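Local coordinates for putative oxygenase (Streptomyces coelicolor, PDB 2OG5), which catalyses the iron- and 2-oxoglutarate-dependent 3-hydroxylation of L-asparagine, supplying a building block of the calcium-dependent lipopeptide antibiotic, at residues 110-115 / 324-329; 144-149 / 180-185; 189-194 / 332-337; 197-202 / 295-300; 231-236 / 270-275. One frame throughout, in Å; residues are numbered along the deposited sequence. Where two conformers were deposited one is given.

Interaction 1 (110-115 / 324-329); sequences MGLPPT and DRWLQR
Pro113 CG lies at the edge of the Trp326 indole, in its plane, 3.9 Å from Trp326 CH2, the proline crossing it at about a right angle. Pro113 O comes to the same edge, 3.5 Å from CZ3 of Trp326, and is also held by a hydrogen bond from Arg198. Leu112 CD2 (4.0 Å from Trp326 CZ3) and Thr115 CA approach obliquely. In the other flat group, one face of the guanidinium of Arg325, which binds 2-oxoglutarate, carries Leu327 CG, offset toward its rim. Trp326 opens strand 326-333 of the jelly-roll core, and with CG anti to the backbone N (chi1 -171°) its large ring reaches this loop, while NE1 is hydrogen-bonded to Asp157. Thr115 suits its place by having two unlike branches. OG1 donates to Asp324 O over 2.7 Å, tilted 21° from the carbonyl plane, and also takes a hydrogen bond from Arg198; CG2 packs 3.9 Å from Trp326 CB and covers Arg325 O, which is buried without a polar partner.

Interaction 2 (144-149 / 180-185); sequences GAFLPE and NENAFH. With NA (sodium ion), chain B.
This contact belongs to the active site, where Glu181 supplies the carboxylate of the two-histidine, one-carboxylate facial triad and where Glu149, Glu181 and Asn182 bind L-asparagine. Sodium here occupies the place of the iron: Glu181 OE1 binds it at 2.0 Å, beside His179, His311 and three waters. A bend at chi2 (67°) carries the Glu181 carboxylate back to the metal. Glu149, extended beyond CG, brings OE2 to 3.7 Å from Glu181 OE2, with the carboxylate planes only 19° apart. Arg329 lies near both acids in long, weak ion pairs and probably offsets part of the repulsion between them. Asn182 approaches Glu149 from the opposite direction, its amide 43° from the carboxylate plane. Phe146 makes an edge-to-face (T-shaped) stack with His185: its edge points at the imidazole face, centroids 4.8 Å apart, and CE1 sits over the centre of that ring, 3.7 Å from His185 NE2. His185 ND1 is held by His187 N, which limits the rotation of the ring. Phe146 ends strand 142-146, a neighbour of strand 326-333, whose Phe331 also touches Phe146, Glu149 and Glu181; the loop 180-185 follows strand 176-179 of the second sheet.

Interaction 3 (189-194 / 332-337); sequences PDFVML and VLTDLR
Pro189 meets the other segment through its backbone, C lying 3.8 Å from Val332 O. Asp190 does much more. Its N donates to Val332 O over 2.9 Å, nearly along the C=O axis, and its carboxylate, brought round with CG beside the backbone N (chi1 -62°), takes the amide of Thr334 on OD2 at 2.9 Å, 36° above the carboxylate plane. A water donates to the same OD2 and accepts from Asp335 N, so this short acid serves the Thr334 amide directly and that of Asp335 through the water, just where the opposite strand ends. Phe191 N also donates to Val332 O, at 3.2 Å. Two residues thus face one across antiparallel strands 191-196 and 326-333 of the jelly roll: a classic beta bulge. The return bond, Val332 N to Phe191 O, measures 2.9 Å. Beyond the backbone, Val332 CG1 lies at the edge of the Phe191 ring, and Thr334 CG2 comes within 3.5 Å of its CE2. Met193, flexible enough to bend at chi3, lays CE 3.6 Å from Val332 CG2, against helix 128-140.

Interaction 4 (197-202 / 295-300); sequences LRADPT and RLLPGE
Arg295 reaches Asp200 by an extended chain as far as NE: CG lies anti to the backbone N (chi1 179°) and the following bonds stay straight, setting the guanidinium against the Asp200 carbonyl. NE and NH2 both grip Asp200 O, side-on and in the guanidinium plane. The NH2 bond is the shorter, 2.8 Å to Asp200 O, though it comes from 44° above the carbonyl plane; the longer NE bond, 3.2 Å to the same oxygen, lies in that plane. Ala199 CB sits over one face of the guanidinium, 3.6 Å from Arg295 NH2, and a methyl is small enough to fit there while also meeting Leu296 O at 3.4 Å. A water joins Asp200 N to Leu296 O. The two segments are jelly-roll connections, one leaving strand 191-196 and the other leading into strand 301-305. Each contains its own turn. Asp200 OD1 accepts from Thr202 N, an Asx turn, and, on its own syn lone pair, OD1 also accepts from Thr202 OG1. Residues 297-300 form a type II turn with proline second and glycine third; the positive phi of Gly299 suits glycine. The Pro298 ring packs on the Leu197 carbonyl, CB 3.7 Å from Leu197 O, and its CD lies 4.1 Å from Ala199 CB.

Interaction 5 (231-236 / 270-275); sequences EFRTAP and EPVTER
Glu270 and Arg233 form an antiparallel hydrogen-bonded pair: Glu270 N donates to Arg233 O and Arg233 N to Glu270 O, each over 2.8 Å and almost straight. Pro271 stands opposite Phe232 as a non-hydrogen-bonded pair, a position that costs proline nothing because no N-H is needed toward the partner. Phe232 CA meanwhile makes a CA-H...O contact with Glu270 O, CA to O 3.5 Å. Val272 N closes the two-stranded antiparallel sheet with a bond of 2.9 Å to Glu231 O, met from 39° above its carbonyl plane, and the isopropyl group rests against that same carbonyl. Thr273 is the N-cap of helix 274-290: OG1, lying between the backbone N and the carbonyl carbon (chi1 64°), caps Ala276 N and also donates to Glu231 OE1 at 2.7 Å. Arg275 completes the grip on this acid. Its NE reaches Glu231 OE1 on the syn side at 3.1 Å, and NH2 reaches Glu231 OE2 at 3.1 Å, a side-on salt bridge with the flat groups turned 49° apart. Thr273 and Arg275 approach OE1 from opposite faces of the carboxylate, whose negative charge is probably favoured further by the helix start. The small sheet lies on helix 274-290, Phe232 and Pro271 touching Ala276, while Phe232 and Arg275 also reach helix 221-227.

How the interactions relate
Interactions 2 and 3 are buried, 1 and 4 partly so, and 5 lies at the surface, away from the annotated sites. Interactions 1 and 3 use opposite ends of strand 326-333, and between them Arg329 packs on strand 191-196 while reaching weakly to the acids of interaction 2. Interactions 1 and 4 adjoin: Trp326 bonds through its backbone to Leu197 and Arg198, which form a bulge opposite it. The chemistry follows the place: metal binding and ring stacking in interaction 2, strand pairing in 3, indole packing in 1, a cationic grip on a carbonyl in 4, and a salt bridge with strand pairing in 5, which touches interaction 2 through Phe184.

Interaction 1 (110-115 / 324-329)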
# COMPACT_ATOMS: atom_id res chain seq x y z
N MET A 110 -19.62 14.20 1.74
CA MET A 110 -20.96 14.59 1.30
C MET A 110 -21.20 14.17 -0.15
O MET A 110 -22.31 13.77 -0.51
CB MET A 110 -21.16 16.10 1.44
N GLY A 111 -20.16 14.25 -0.96
CA GLY A 111 -20.25 13.93 -2.38
C GLY A 111 -19.98 12.47 -2.74
O GLY A 111 -20.13 12.10 -3.90
N LEU A 112 -19.60 11.65 -1.76
CA LEU A 112 -19.25 10.25 -2.03
C LEU A 112 -20.45 9.38 -2.42
O LEU A 112 -21.43 9.31 -1.68
CB LEU A 112 -18.57 9.61 -0.80
CG LEU A 112 -17.05 9.65 -0.67
CD1 LEU A 112 -16.65 8.69 0.45
CD2 LEU A 112 -16.33 9.29 -1.96
N PRO A 113 -20.36 8.69 -3.57
CA PRO A 113 -21.43 7.79 -3.96
C PRO A 113 -21.41 6.52 -3.12
O PRO A 113 -20.51 6.36 -2.29
CB PRO A 113 -21.08 7.47 -5.41
CG PRO A 113 -19.63 7.55 -5.46
CD PRO A 113 -19.26 8.68 -4.55
N PRO A 114 -22.38 5.62 -3.33
CA PRO A 114 -22.33 4.33 -2.65
C PRO A 114 -21.04 3.58 -2.99
O PRO A 114 -20.47 3.74 -4.07
CB PRO A 114 -23.55 3.59 -3.20
CG PRO A 114 -24.45 4.64 -3.73
CD PRO A 114 -23.56 5.75 -4.20
N THR A 115 -20.57 2.76 -2.05
CA THR A 115 -19.33 2.04 -2.25
C THR A 115 -19.47 1.11 -3.46
O THR A 115 -20.44 0.35 -3.53
CB THR A 115 -19.01 1.21 -0.99
OG1 THR A 115 -18.95 2.09 0.14
CG2 THR A 115 -17.70 0.47 -1.15
N ASP A 324 -20.42 -0.06 2.74
CA ASP A 324 -19.22 -0.77 3.17
C ASP A 324 -17.92 0.03 3.06
O ASP A 324 -17.85 1.07 2.39
CB ASP A 324 -19.05 -2.08 2.38
CG ASP A 324 -20.05 -3.14 2.78
OD1 ASP A 324 -20.08 -3.52 3.98
OD2 ASP A 324 -20.78 -3.62 1.90
N ARG A 325 -16.92 -0.49 3.76
CA ARG A 325 -15.53 -0.03 3.73
C ARG A 325 -15.07 0.31 2.32
O ARG A 325 -15.25 -0.49 1.41
CB ARG A 325 -14.66 -1.18 4.27
CG ARG A 325 -13.19 -0.89 4.52
CD ARG A 325 -12.54 -2.15 5.11
NE ARG A 325 -11.18 -1.97 5.63
CZ ARG A 325 -10.06 -2.32 5.00
NH1 ARG A 325 -10.09 -2.84 3.78
NH2 ARG A 325 -8.90 -2.13 5.59
N TRP A 326 -14.46 1.48 2.14
CA TRP A 326 -13.96 1.93 0.84
C TRP A 326 -12.62 2.62 1.06
O TRP A 326 -12.58 3.71 1.65
CB TRP A 326 -14.94 2.90 0.19
CG TRP A 326 -14.64 3.28 -1.24
CD1 TRP A 326 -13.55 2.92 -1.99
CD2 TRP A 326 -15.44 4.13 -2.08
NE1 TRP A 326 -13.64 3.47 -3.24
CE2 TRP A 326 -14.78 4.22 -3.32
CE3 TRP A 326 -16.65 4.81 -1.90
CZ2 TRP A 326 -15.29 4.96 -4.38
CZ3 TRP A 326 -17.15 5.56 -2.97
CH2 TRP A 326 -16.47 5.62 -4.19
N LEU A 327 -11.54 1.98 0.62
CA LEU A 327 -10.23 2.64 0.56
C LEU A 327 -9.85 2.82 -0.89
O LEU A 327 -10.32 2.09 -1.76
CB LEU A 327 -9.12 1.82 1.23
CG LEU A 327 -9.42 1.09 2.52
CD1 LEU A 327 -8.20 0.29 3.01
CD2 LEU A 327 -9.91 2.04 3.61
N GLN A 328 -8.99 3.80 -1.16
CA GLN A 328 -8.30 3.88 -2.44
C GLN A 328 -6.80 3.73 -2.20
O GLN A 328 -6.26 4.21 -1.20
CB GLN A 328 -8.67 5.15 -3.19
CG GLN A 328 -10.11 5.06 -3.69
CD GLN A 328 -10.56 6.21 -4.56
OE1 GLN A 328 -10.18 7.37 -4.35
NE2 GLN A 328 -11.41 5.90 -5.53
N ARG A 329 -6.15 3.02 -3.12
CA ARG A 329 -4.78 2.61 -2.97
C ARG A 329 -3.93 3.09 -4.13
O ARG A 329 -4.32 2.98 -5.29
CB ARG A 329 -4.72 1.08 -2.91
CG ARG A 329 -3.32 0.55 -2.63
CD ARG A 329 -3.32 -0.94 -2.56
NE ARG A 329 -3.64 -1.52 -3.85
CZ ARG A 329 -3.89 -2.81 -4.05
NH1 ARG A 329 -3.87 -3.66 -3.04
NH2 ARG A 329 -4.19 -3.23 -5.27

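Interaction 2 (144-149 / 180-185)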
# COMPACT_ATOMS: atom_id res chain seq x y z
N GLY A 144 3.05 4.34 -9.35
CA GLY A 144 3.21 3.27 -10.32
C GLY A 144 2.14 2.22 -10.17
O GLY A 144 1.50 2.11 -9.13
N ALA A 145 1.94 1.45 -11.22
CA ALA A 145 1.01 0.32 -11.18
C ALA A 145 1.45 -0.73 -12.18
O ALA A 145 2.36 -0.51 -12.96
CB ALA A 145 -0.41 0.76 -11.45
N PHE A 146 0.80 -1.90 -12.11
CA PHE A 146 1.21 -3.06 -12.88
C PHE A 146 0.08 -3.44 -13.82
O PHE A 146 -1.05 -3.58 -13.38
CB PHE A 146 1.53 -4.23 -11.93
CG PHE A 146 2.59 -3.88 -10.94
CD1 PHE A 146 3.92 -4.12 -11.21
CD2 PHE A 146 2.26 -3.23 -9.75
CE1 PHE A 146 4.91 -3.76 -10.30
CE2 PHE A 146 3.25 -2.86 -8.84
CZ PHE A 146 4.57 -3.13 -9.12
N LEU A 147 0.40 -3.59 -15.10
CA LEU A 147 -0.64 -3.81 -16.11
C LEU A 147 -1.58 -4.98 -15.77
O LEU A 147 -2.81 -4.88 -15.93
CB LEU A 147 0.00 -3.97 -17.49
CG LEU A 147 -0.98 -4.10 -18.66
CD1 LEU A 147 -1.96 -2.92 -18.69
CD2 LEU A 147 -0.25 -4.23 -19.99
N PRO A 148 -1.03 -6.12 -15.30
CA PRO A 148 -1.92 -7.25 -14.97
C PRO A 148 -2.75 -7.16 -13.69
O PRO A 148 -3.52 -8.09 -13.40
CB PRO A 148 -0.93 -8.43 -14.84
CG PRO A 148 0.28 -7.99 -15.51
CD PRO A 148 0.37 -6.53 -15.21
N GLU A 149 -2.61 -6.08 -12.93
CA GLU A 149 -3.34 -5.91 -11.67
C GLU A 149 -4.15 -4.62 -11.71
O GLU A 149 -3.60 -3.52 -11.85
CB GLU A 149 -2.33 -5.90 -10.52
CG GLU A 149 -2.87 -5.51 -9.16
CD GLU A 149 -1.78 -5.35 -8.11
OE1 GLU A 149 -0.77 -4.65 -8.38
OE2 GLU A 149 -1.95 -5.91 -7.01
N ASN A 180 4.12 -8.82 1.91
CA ASN A 180 4.61 -7.65 1.18
C ASN A 180 3.81 -7.58 -0.11
O ASN A 180 3.51 -8.61 -0.72
CB ASN A 180 6.10 -7.80 0.83
CG ASN A 180 6.99 -7.80 2.06
OD1 ASN A 180 7.63 -8.81 2.37
ND2 ASN A 180 7.06 -6.67 2.77
N GLU A 181 3.43 -6.37 -0.51
CA GLU A 181 2.69 -6.17 -1.75
C GLU A 181 3.53 -6.62 -2.94
O GLU A 181 4.67 -6.19 -3.09
CB GLU A 181 2.31 -4.70 -1.91
CG GLU A 181 1.27 -4.45 -2.98
CD GLU A 181 -0.08 -5.02 -2.62
OE1 GLU A 181 -0.34 -5.21 -1.41
OE2 GLU A 181 -0.88 -5.32 -3.54
N ASN A 182 2.95 -7.49 -3.77
CA ASN A 182 3.57 -7.98 -4.99
C ASN A 182 4.99 -8.49 -4.72
O ASN A 182 5.93 -8.16 -5.43
CB ASN A 182 3.57 -6.91 -6.10
CG ASN A 182 2.15 -6.49 -6.51
OD1 ASN A 182 1.94 -5.41 -7.08
ND2 ASN A 182 1.17 -7.34 -6.21
N ALA A 183 5.10 -9.33 -3.68
CA ALA A 183 6.39 -9.83 -3.20
C ALA A 183 7.22 -10.49 -4.30
O ALA A 183 8.45 -10.39 -4.30
CB ALA A 183 6.19 -10.81 -2.03
N PHE A 184 6.55 -11.15 -5.25
CA PHE A 184 7.24 -11.82 -6.36
C PHE A 184 8.00 -10.88 -7.28
O PHE A 184 8.89 -11.32 -8.00
CB PHE A 184 6.21 -12.59 -7.20
CG PHE A 184 5.37 -11.70 -8.10
CD1 PHE A 184 5.70 -11.54 -9.44
CD2 PHE A 184 4.26 -11.03 -7.61
CE1 PHE A 184 4.93 -10.72 -10.27
CE2 PHE A 184 3.49 -10.22 -8.44
CZ PHE A 184 3.82 -10.07 -9.76
N HIS A 185 7.61 -9.60 -7.32
CA HIS A 185 8.05 -8.70 -8.39
C HIS A 185 9.32 -7.93 -8.03
O HIS A 185 9.42 -7.37 -6.94
CB HIS A 185 6.91 -7.75 -8.72
CG HIS A 185 7.00 -7.12 -10.08
ND1 HIS A 185 8.00 -6.24 -10.43
CD2 HIS A 185 6.18 -7.21 -11.15
CE1 HIS A 185 7.81 -5.83 -11.67
NE2 HIS A 185 6.70 -6.40 -12.13
NA NA B . -1.69 -5.84 -0.07
O HOH W 1 -1.70 -7.18 -4.87
O HOH W 2 -2.47 -6.64 -1.68
O HOH W 3 -3.64 -5.92 0.50
O HOH W 4 -2.94 -3.64 -0.38

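Interaction 3 (189-194 / 332-337)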
# COMPACT_ATOMS: atom_id res chain seq x y z
N PRO A 189 6.06 -2.46 -5.15
CA PRO A 189 5.97 -1.14 -4.55
C PRO A 189 6.97 -0.93 -3.43
O PRO A 189 7.21 -1.85 -2.63
CB PRO A 189 4.53 -1.11 -4.02
CG PRO A 189 3.81 -2.02 -4.94
CD PRO A 189 4.75 -3.13 -5.21
N ASP A 190 7.52 0.27 -3.33
CA ASP A 190 8.34 0.66 -2.19
C ASP A 190 7.47 1.13 -1.03
O ASP A 190 7.74 0.77 0.12
CB ASP A 190 9.35 1.70 -2.63
CG ASP A 190 10.29 1.15 -3.69
OD1 ASP A 190 11.03 0.19 -3.39
OD2 ASP A 190 10.24 1.62 -4.85
N PHE A 191 6.43 1.90 -1.33
CA PHE A 191 5.38 2.23 -0.35
C PHE A 191 4.02 1.84 -0.90
O PHE A 191 3.79 1.95 -2.12
CB PHE A 191 5.36 3.71 0.02
CG PHE A 191 6.66 4.22 0.57
CD1 PHE A 191 7.00 4.00 1.90
CD2 PHE A 191 7.53 4.93 -0.22
CE1 PHE A 191 8.20 4.46 2.40
CE2 PHE A 191 8.73 5.40 0.29
CZ PHE A 191 9.07 5.15 1.60
N VAL A 192 3.13 1.43 -0.01
CA VAL A 192 1.72 1.23 -0.33
C VAL A 192 0.92 2.24 0.49
O VAL A 192 1.06 2.29 1.71
CB VAL A 192 1.25 -0.19 0.03
CG1 VAL A 192 -0.25 -0.37 -0.27
CG2 VAL A 192 2.09 -1.22 -0.73
N MET A 193 0.12 3.05 -0.21
CA MET A 193 -0.70 4.08 0.42
C MET A 193 -2.16 3.70 0.34
O MET A 193 -2.64 3.33 -0.73
CB MET A 193 -0.49 5.43 -0.28
CG MET A 193 0.95 5.86 -0.28
SD MET A 193 1.17 7.58 -0.79
CE MET A 193 0.58 7.48 -2.46
N LEU A 194 -2.85 3.80 1.48
CA LEU A 194 -4.26 3.49 1.58
C LEU A 194 -5.00 4.69 2.16
O LEU A 194 -4.79 5.04 3.33
CB LEU A 194 -4.44 2.29 2.51
CG LEU A 194 -3.86 0.97 2.02
CD1 LEU A 194 -3.85 -0.06 3.15
CD2 LEU A 194 -4.66 0.48 0.83
N VAL A 332 3.82 3.53 -4.57
CA VAL A 332 4.92 4.45 -4.81
C VAL A 332 6.21 3.70 -5.10
O VAL A 332 6.55 2.75 -4.39
CB VAL A 332 5.15 5.35 -3.59
CG1 VAL A 332 6.23 6.38 -3.87
CG2 VAL A 332 3.84 6.02 -3.19
N LEU A 333 6.90 4.16 -6.14
CA LEU A 333 8.24 3.72 -6.48
C LEU A 333 9.21 4.84 -6.10
O LEU A 333 9.07 5.97 -6.55
CB LEU A 333 8.33 3.36 -7.97
CG LEU A 333 7.44 2.17 -8.37
CD1 LEU A 333 7.33 2.06 -9.91
CD2 LEU A 333 7.95 0.87 -7.78
N THR A 334 10.16 4.51 -5.23
CA THR A 334 11.12 5.50 -4.75
C THR A 334 12.12 5.93 -5.82
O THR A 334 12.62 7.04 -5.76
CB THR A 334 11.87 4.99 -3.54
OG1 THR A 334 12.25 3.62 -3.75
CG2 THR A 334 10.99 5.09 -2.31
N ASP A 335 12.37 5.07 -6.80
CA ASP A 335 13.25 5.40 -7.92
C ASP A 335 12.64 4.84 -9.21
O ASP A 335 12.98 3.75 -9.65
CB ASP A 335 14.66 4.85 -7.69
CG ASP A 335 15.66 5.35 -8.72
OD1 ASP A 335 15.29 6.12 -9.64
OD2 ASP A 335 16.84 4.96 -8.62
N LEU A 336 11.73 5.62 -9.79
CA LEU A 336 11.01 5.18 -10.99
C LEU A 336 11.96 4.78 -12.11
O LEU A 336 11.66 3.88 -12.90
CB LEU A 336 10.10 6.31 -11.46
CG LEU A 336 9.14 6.01 -12.61
CD1 LEU A 336 8.10 4.99 -12.18
CD2 LEU A 336 8.48 7.30 -13.09
N ARG A 337 13.12 5.42 -12.18
CA ARG A 337 14.05 5.13 -13.27
C ARG A 337 14.44 3.66 -13.38
O ARG A 337 14.66 3.14 -14.48
CB ARG A 337 15.32 5.98 -13.12
CG ARG A 337 16.33 5.86 -14.26
CD ARG A 337 15.70 6.26 -15.58
NE ARG A 337 16.62 6.04 -16.68
CZ ARG A 337 16.26 6.16 -17.96
NH1 ARG A 337 15.03 6.57 -18.27
NH2 ARG A 337 17.14 5.92 -18.92
O HOH W 5 11.97 2.15 -6.81

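Interaction 4 (197-202 / 295-300)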
# COMPACT_ATOMS: atom_id res chain seq x y z
N LEU A 197 -11.88 6.37 2.39
CA LEU A 197 -13.02 7.19 1.98
C LEU A 197 -14.23 6.94 2.88
O LEU A 197 -14.95 7.87 3.23
CB LEU A 197 -13.39 6.89 0.53
CG LEU A 197 -12.35 7.22 -0.53
CD1 LEU A 197 -12.92 6.95 -1.92
CD2 LEU A 197 -11.85 8.65 -0.44
N ARG A 198 -14.44 5.68 3.24
CA ARG A 198 -15.56 5.29 4.07
C ARG A 198 -15.07 4.17 4.98
O ARG A 198 -14.49 3.20 4.50
CB ARG A 198 -16.72 4.83 3.18
CG ARG A 198 -17.99 4.50 3.90
CD ARG A 198 -19.14 4.28 2.92
NE ARG A 198 -19.67 5.55 2.40
CZ ARG A 198 -19.91 5.81 1.11
NH1 ARG A 198 -19.69 4.92 0.16
NH2 ARG A 198 -20.41 6.99 0.79
N ALA A 199 -15.26 4.32 6.29
CA ALA A 199 -14.86 3.30 7.23
C ALA A 199 -15.75 2.07 7.12
O ALA A 199 -16.88 2.15 6.66
CB ALA A 199 -14.89 3.85 8.65
N ASP A 200 -15.24 0.92 7.55
CA ASP A 200 -16.07 -0.27 7.73
C ASP A 200 -17.10 0.02 8.82
O ASP A 200 -16.72 0.15 9.97
CB ASP A 200 -15.24 -1.47 8.17
CG ASP A 200 -16.08 -2.64 8.67
OD1 ASP A 200 -17.21 -2.86 8.19
OD2 ASP A 200 -15.60 -3.33 9.59
N PRO A 201 -18.39 0.11 8.46
CA PRO A 201 -19.38 0.45 9.48
C PRO A 201 -19.60 -0.65 10.51
O PRO A 201 -20.18 -0.37 11.57
CB PRO A 201 -20.65 0.66 8.66
CG PRO A 201 -20.50 -0.22 7.49
CD PRO A 201 -19.03 -0.13 7.15
N THR A 202 -19.19 -1.88 10.21
CA THR A 202 -19.49 -3.02 11.07
C THR A 202 -18.56 -3.13 12.27
O THR A 202 -18.87 -3.84 13.23
CB THR A 202 -19.46 -4.36 10.32
OG1 THR A 202 -18.10 -4.71 10.05
CG2 THR A 202 -20.28 -4.32 9.02
N ARG A 295 -8.27 0.55 12.52
CA ARG A 295 -9.50 0.72 11.77
C ARG A 295 -9.46 2.12 11.17
O ARG A 295 -9.56 3.12 11.89
CB ARG A 295 -10.73 0.59 12.66
CG ARG A 295 -12.01 0.79 11.91
CD ARG A 295 -13.20 0.57 12.79
NE ARG A 295 -14.44 0.95 12.12
CZ ARG A 295 -15.08 2.10 12.33
NH1 ARG A 295 -14.63 3.01 13.19
NH2 ARG A 295 -16.19 2.34 11.67
N LEU A 296 -9.29 2.20 9.86
CA LEU A 296 -9.15 3.49 9.21
C LEU A 296 -10.47 4.24 9.17
O LEU A 296 -11.54 3.63 9.04
CB LEU A 296 -8.59 3.29 7.79
CG LEU A 296 -7.16 2.76 7.73
CD1 LEU A 296 -6.83 2.25 6.31
CD2 LEU A 296 -6.18 3.82 8.19
N LEU A 297 -10.39 5.56 9.28
CA LEU A 297 -11.55 6.46 9.23
C LEU A 297 -11.41 7.41 8.05
O LEU A 297 -10.30 7.66 7.56
CB LEU A 297 -11.62 7.28 10.52
CG LEU A 297 -11.74 6.49 11.82
CD1 LEU A 297 -11.65 7.44 13.02
CD2 LEU A 297 -13.04 5.70 11.84
N PRO A 298 -12.53 7.97 7.58
CA PRO A 298 -12.45 8.88 6.45
C PRO A 298 -11.42 10.00 6.65
O PRO A 298 -11.33 10.60 7.72
CB PRO A 298 -13.89 9.43 6.38
CG PRO A 298 -14.71 8.30 6.89
CD PRO A 298 -13.92 7.77 8.02
N GLY A 299 -10.62 10.23 5.61
CA GLY A 299 -9.57 11.25 5.67
C GLY A 299 -8.26 10.77 6.25
O GLY A 299 -7.33 11.57 6.38
N GLU A 300 -8.18 9.49 6.61
CA GLU A 300 -6.94 8.91 7.10
C GLU A 300 -6.20 8.26 5.95
O GLU A 300 -6.80 7.57 5.13
CB GLU A 300 -7.19 7.91 8.22
CG GLU A 300 -7.78 8.58 9.44
CD GLU A 300 -7.87 7.68 10.64
OE1 GLU A 300 -7.81 6.44 10.46
OE2 GLU A 300 -8.00 8.23 11.76
O HOH W 6 -12.46 1.20 8.08

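Interaction 5 (231-236 / 270-275)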
# COMPACT_ATOMS: atom_id res chain seq x y z
N GLU A 231 15.76 -20.49 0.21
CA GLU A 231 14.94 -21.68 0.38
C GLU A 231 13.45 -21.36 0.38
O GLU A 231 12.65 -22.09 0.98
CB GLU A 231 15.38 -22.40 1.65
CG GLU A 231 16.84 -22.84 1.57
CD GLU A 231 17.33 -23.58 2.80
OE1 GLU A 231 16.54 -23.82 3.73
OE2 GLU A 231 18.53 -23.92 2.81
N PHE A 232 13.08 -20.30 -0.33
CA PHE A 232 11.69 -19.85 -0.41
C PHE A 232 11.34 -19.48 -1.85
O PHE A 232 12.06 -18.74 -2.52
CB PHE A 232 11.48 -18.64 0.50
CG PHE A 232 11.96 -18.85 1.90
CD1 PHE A 232 11.11 -19.35 2.88
CD2 PHE A 232 13.28 -18.57 2.24
CE1 PHE A 232 11.55 -19.54 4.18
CE2 PHE A 232 13.73 -18.76 3.53
CZ PHE A 232 12.87 -19.25 4.51
N ARG A 233 10.20 -19.99 -2.31
CA ARG A 233 9.74 -19.76 -3.68
C ARG A 233 8.44 -18.96 -3.66
O ARG A 233 7.45 -19.41 -3.11
CB ARG A 233 9.50 -21.10 -4.35
CG ARG A 233 9.13 -21.02 -5.83
CD ARG A 233 8.93 -22.43 -6.40
NE ARG A 233 10.15 -23.24 -6.32
CZ ARG A 233 11.10 -23.31 -7.26
NH1 ARG A 233 11.01 -22.61 -8.39
NH2 ARG A 233 12.16 -24.10 -7.06
N THR A 234 8.45 -17.77 -4.27
CA THR A 234 7.25 -16.94 -4.38
C THR A 234 6.92 -16.74 -5.86
O THR A 234 7.42 -15.83 -6.50
CB THR A 234 7.45 -15.58 -3.68
OG1 THR A 234 7.93 -15.80 -2.35
CG2 THR A 234 6.13 -14.79 -3.61
N ALA A 235 6.10 -17.63 -6.41
CA ALA A 235 5.83 -17.60 -7.85
C ALA A 235 4.87 -16.45 -8.17
O ALA A 235 4.07 -16.07 -7.31
CB ALA A 235 5.25 -18.93 -8.33
N PRO A 236 4.95 -15.90 -9.40
CA PRO A 236 4.03 -14.82 -9.74
C PRO A 236 2.60 -15.33 -9.79
O PRO A 236 2.40 -16.53 -10.04
CB PRO A 236 4.48 -14.39 -11.15
CG PRO A 236 5.81 -15.00 -11.37
CD PRO A 236 5.86 -16.23 -10.51
N GLU A 270 6.29 -20.34 -0.77
CA GLU A 270 6.39 -21.77 -0.49
C GLU A 270 7.79 -22.10 0.03
O GLU A 270 8.77 -21.75 -0.63
CB GLU A 270 6.14 -22.58 -1.76
CG GLU A 270 4.71 -22.52 -2.29
CD GLU A 270 3.72 -23.31 -1.45
OE1 GLU A 270 4.15 -24.26 -0.75
OE2 GLU A 270 2.51 -22.99 -1.50
N PRO A 271 7.88 -22.77 1.18
CA PRO A 271 9.18 -23.20 1.68
C PRO A 271 9.68 -24.40 0.88
O PRO A 271 8.89 -25.29 0.55
CB PRO A 271 8.89 -23.61 3.12
CG PRO A 271 7.47 -24.05 3.10
CD PRO A 271 6.79 -23.18 2.09
N VAL A 272 10.98 -24.42 0.59
CA VAL A 272 11.61 -25.49 -0.20
C VAL A 272 12.28 -26.54 0.70
O VAL A 272 12.61 -27.63 0.24
CB VAL A 272 12.65 -24.90 -1.20
CG1 VAL A 272 13.54 -25.98 -1.80
CG2 VAL A 272 11.93 -24.13 -2.29
N THR A 273 12.46 -26.21 1.98
CA THR A 273 13.03 -27.12 2.97
C THR A 273 12.19 -27.12 4.24
O THR A 273 11.34 -26.24 4.43
CB THR A 273 14.46 -26.69 3.35
OG1 THR A 273 14.41 -25.41 3.99
CG2 THR A 273 15.34 -26.61 2.12
N GLU A 274 12.42 -28.09 5.13
CA GLU A 274 11.68 -28.15 6.39
C GLU A 274 12.03 -26.99 7.32
O GLU A 274 11.14 -26.45 7.98
CB GLU A 274 11.89 -29.49 7.11
CG GLU A 274 11.11 -29.62 8.44
CD GLU A 274 9.64 -29.24 8.33
OE1 GLU A 274 8.96 -29.75 7.40
OE2 GLU A 274 9.14 -28.45 9.16
N ARG A 275 13.30 -26.61 7.38
CA ARG A 275 13.70 -25.50 8.24
C ARG A 275 13.05 -24.20 7.75
O ARG A 275 12.65 -23.37 8.56
CB ARG A 275 15.23 -25.36 8.33
CG ARG A 275 15.96 -24.87 7.09
CD ARG A 275 17.34 -24.36 7.47
NE ARG A 275 18.15 -23.95 6.33
CZ ARG A 275 19.33 -23.34 6.43
NH1 ARG A 275 19.86 -23.06 7.62
NH2 ARG A 275 20.00 -23.01 5.34